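Local structure of Abbfa_003403 (Acinetobacter baumannii, 4ZXH) at residues A[234-244]-A[435-446]. The protein is a four-domain nonribosomal peptide synthetase that probably activates an amino acid, carries it on phosphopantetheine, condenses it with an acyl partner and releases the product. Numbering follows the deposited sequence.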
# COMPACT_ATOMS: atom_id res chain seq x y z
N PHE A 234 -11.26 -16.21 23.90
CA PHE A 234 -10.86 -17.60 24.11
C PHE A 234 -10.52 -17.83 25.58
O PHE A 234 -10.41 -16.87 26.35
CB PHE A 234 -9.67 -17.96 23.23
CG PHE A 234 -8.44 -17.14 23.50
CD1 PHE A 234 -8.29 -15.87 22.95
CD2 PHE A 234 -7.42 -17.63 24.31
CE1 PHE A 234 -7.17 -15.11 23.22
CE2 PHE A 234 -6.28 -16.88 24.57
CZ PHE A 234 -6.16 -15.62 24.03
N ARG A 235 -10.35 -19.09 25.98
CA ARG A 235 -9.88 -19.40 27.34
C ARG A 235 -8.78 -20.45 27.33
O ARG A 235 -8.84 -21.44 26.59
CB ARG A 235 -11.02 -19.88 28.23
CG ARG A 235 -12.15 -18.90 28.33
CD ARG A 235 -13.30 -19.43 29.12
NE ARG A 235 -14.54 -18.85 28.64
CZ ARG A 235 -15.69 -18.91 29.28
NH1 ARG A 235 -15.78 -19.53 30.46
NH2 ARG A 235 -16.77 -18.34 28.74
N VAL A 236 -7.78 -20.24 28.17
CA VAL A 236 -6.72 -21.22 28.35
C VAL A 236 -7.12 -22.29 29.38
O VAL A 236 -7.59 -21.96 30.47
CB VAL A 236 -5.42 -20.53 28.79
CG1 VAL A 236 -4.32 -21.56 28.96
CG2 VAL A 236 -5.02 -19.47 27.78
N SER A 237 -6.95 -23.56 29.03
CA SER A 237 -7.35 -24.66 29.91
C SER A 237 -6.71 -24.52 31.29
O SER A 237 -5.63 -23.95 31.43
CB SER A 237 -6.97 -26.02 29.31
OG SER A 237 -5.62 -26.34 29.61
N GLU A 238 -7.40 -25.03 32.31
CA GLU A 238 -6.95 -24.83 33.68
C GLU A 238 -5.59 -25.49 33.87
O GLU A 238 -4.73 -24.94 34.56
CB GLU A 238 -7.98 -25.39 34.67
CG GLU A 238 -7.51 -25.37 36.12
CD GLU A 238 -8.52 -25.96 37.08
OE1 GLU A 238 -8.69 -27.20 37.07
OE2 GLU A 238 -9.15 -25.19 37.84
N SER A 239 -5.41 -26.66 33.25
CA SER A 239 -4.13 -27.35 33.19
C SER A 239 -3.01 -26.40 32.80
O SER A 239 -2.12 -26.09 33.60
CB SER A 239 -4.18 -28.49 32.17
OG SER A 239 -5.45 -29.13 32.20
N VAL A 240 -3.07 -25.92 31.56
CA VAL A 240 -2.05 -25.05 31.01
C VAL A 240 -1.94 -23.73 31.78
O VAL A 240 -0.84 -23.23 32.02
CB VAL A 240 -2.32 -24.77 29.51
CG1 VAL A 240 -1.24 -23.86 28.92
CG2 VAL A 240 -2.42 -26.09 28.73
N SER A 241 -3.08 -23.16 32.18
CA SER A 241 -3.09 -21.92 32.95
C SER A 241 -2.24 -22.04 34.22
O SER A 241 -1.47 -21.13 34.56
CB SER A 241 -4.52 -21.52 33.32
OG SER A 241 -5.17 -20.83 32.28
N SER A 242 -2.38 -23.16 34.91
CA SER A 242 -1.59 -23.43 36.11
C SER A 242 -0.13 -23.62 35.75
O SER A 242 0.75 -23.07 36.41
CB SER A 242 -2.12 -24.67 36.82
OG SER A 242 -3.47 -24.49 37.22
N GLY A 243 0.12 -24.40 34.70
CA GLY A 243 1.48 -24.65 34.24
C GLY A 243 2.24 -23.36 33.97
O GLY A 243 3.37 -23.19 34.43
N LEU A 244 1.62 -22.45 33.23
CA LEU A 244 2.21 -21.16 32.93
C LEU A 244 2.62 -20.42 34.20
O LEU A 244 3.75 -19.95 34.29
CB LEU A 244 1.25 -20.30 32.11
CG LEU A 244 0.92 -20.82 30.71
CD1 LEU A 244 -0.21 -20.02 30.10
CD2 LEU A 244 2.14 -20.78 29.84
N VAL A 435 -5.67 -18.22 17.38
CA VAL A 435 -5.94 -18.55 18.77
C VAL A 435 -5.55 -19.99 19.06
O VAL A 435 -4.89 -20.27 20.06
CB VAL A 435 -7.41 -18.31 19.13
CG1 VAL A 435 -7.75 -18.95 20.48
CG2 VAL A 435 -7.69 -16.82 19.16
N GLN A 436 -5.91 -20.90 18.16
CA GLN A 436 -5.58 -22.31 18.36
C GLN A 436 -4.07 -22.53 18.39
O GLN A 436 -3.58 -23.39 19.11
CB GLN A 436 -6.23 -23.18 17.29
CG GLN A 436 -7.74 -23.28 17.46
CD GLN A 436 -8.38 -24.27 16.51
OE1 GLN A 436 -7.74 -24.77 15.58
NE2 GLN A 436 -9.66 -24.55 16.73
N LEU A 437 -3.33 -21.73 17.62
CA LEU A 437 -1.87 -21.85 17.56
C LEU A 437 -1.20 -21.28 18.81
O LEU A 437 -0.21 -21.83 19.30
CB LEU A 437 -1.34 -21.16 16.30
CG LEU A 437 -1.72 -21.88 15.00
CD1 LEU A 437 -1.30 -21.10 13.77
CD2 LEU A 437 -1.13 -23.27 14.97
N LEU A 438 -1.75 -20.19 19.34
CA LEU A 438 -1.32 -19.64 20.62
C LEU A 438 -1.52 -20.66 21.73
O LEU A 438 -0.61 -20.90 22.54
CB LEU A 438 -2.09 -18.35 20.93
CG LEU A 438 -1.72 -17.62 22.23
CD1 LEU A 438 -0.21 -17.48 22.38
CD2 LEU A 438 -2.36 -16.25 22.27
N GLN A 439 -2.71 -21.24 21.78
CA GLN A 439 -3.03 -22.33 22.71
C GLN A 439 -1.91 -23.37 22.66
O GLN A 439 -1.45 -23.86 23.69
CB GLN A 439 -4.39 -22.97 22.34
CG GLN A 439 -5.65 -22.10 22.51
CD GLN A 439 -6.11 -21.97 23.94
OE1 GLN A 439 -5.67 -21.09 24.67
NE2 GLN A 439 -7.02 -22.84 24.35
N ALA A 440 -1.45 -23.68 21.45
CA ALA A 440 -0.45 -24.72 21.23
C ALA A 440 0.93 -24.33 21.73
O ALA A 440 1.59 -25.12 22.41
CB ALA A 440 -0.39 -25.07 19.76
N VAL A 441 1.38 -23.13 21.37
CA VAL A 441 2.65 -22.60 21.86
C VAL A 441 2.70 -22.62 23.38
O VAL A 441 3.68 -23.07 23.97
CB VAL A 441 2.92 -21.16 21.37
CG1 VAL A 441 4.15 -20.58 22.05
CG2 VAL A 441 3.11 -21.14 19.88
N LEU A 442 1.63 -22.13 24.00
CA LEU A 442 1.54 -22.12 25.46
C LEU A 442 1.60 -23.54 26.03
O LEU A 442 2.30 -23.77 27.02
CB LEU A 442 0.26 -21.40 25.90
CG LEU A 442 0.33 -19.89 25.64
CD1 LEU A 442 -0.95 -19.18 26.03
CD2 LEU A 442 1.53 -19.26 26.34
N SER A 443 0.89 -24.48 25.42
CA SER A 443 0.94 -25.87 25.88
C SER A 443 2.33 -26.44 25.75
O SER A 443 2.87 -26.99 26.72
CB SER A 443 -0.05 -26.76 25.11
OG SER A 443 -1.38 -26.58 25.56
N GLU A 444 2.92 -26.30 24.56
CA GLU A 444 4.24 -26.87 24.27
C GLU A 444 5.31 -26.21 25.14
O GLU A 444 6.34 -26.81 25.42
CB GLU A 444 4.58 -26.74 22.79
N MET A 445 5.07 -24.97 25.57
CA MET A 445 5.98 -24.31 26.50
C MET A 445 6.00 -25.00 27.88
O MET A 445 7.09 -25.27 28.41
CB MET A 445 5.63 -22.82 26.67
CG MET A 445 6.19 -21.90 25.58
SD MET A 445 5.74 -20.15 25.69
CE MET A 445 7.17 -19.42 26.47
N VAL A 446 4.84 -25.30 28.47
CA VAL A 446 4.86 -25.90 29.80
C VAL A 446 5.33 -27.35 29.74
O VAL A 446 6.00 -27.83 30.65
CB VAL A 446 3.47 -25.85 30.54
CG1 VAL A 446 2.96 -24.40 30.68
CG2 VAL A 446 2.44 -26.78 29.88
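Val446 and Leu442 of helix 435-446 meet Leu244 in the apolar centre of this contact. Leu244 CD2 lies 3.9 Å from Leu442 CD2 and 3.8 Å from Val446 CG1, its side chain crossing each of theirs at about a right angle. Val446 has CG1 anti to its carbonyl carbon (chi1 -58°), which turns that methyl onto the backbone of helix 238-244, 3.5 Å from Gly243 C. Gly243 brings bare backbone to this point, and the CA atoms of Gly243 and Val446 lie 5.7 Å apart. One turn earlier Val240 rests CG1 near Leu442 CB, while its CG2 lies 3.4 Å from Ser443 OG, a hydroxyl small enough to sit beside a branched side chain.

Further along, Phe234, on strand 229-235, leans onto Val435, CB to CG1 3.5 Å, and its ring reaches Leu438; Leu405 and Met407 of strand 403-411 enclose it further. The polar edge belongs to Gln439. Bent at chi2 (-78°), its long side chain reaches back to the strand, where NE2 donates to Arg235 O at 3.2 Å, a bent bond tilted from the carbonyl plane. Its OE1 meanwhile packs against Val236 CG2. Ser237 is the N-cap of helix 238-244: its OG accepts from Val240 N, supplying an acceptor that the first turn of the helix lacks.

The two helix segments cross at 58° with axes 9.4 Å apart. Helix 428-447 thus packs at one end on helix 238-249 and at the other on the sheet of strands 229-235, 414-422 and 403-411, as in the chloramphenicol acetyltransferase-like fold of condensation domains.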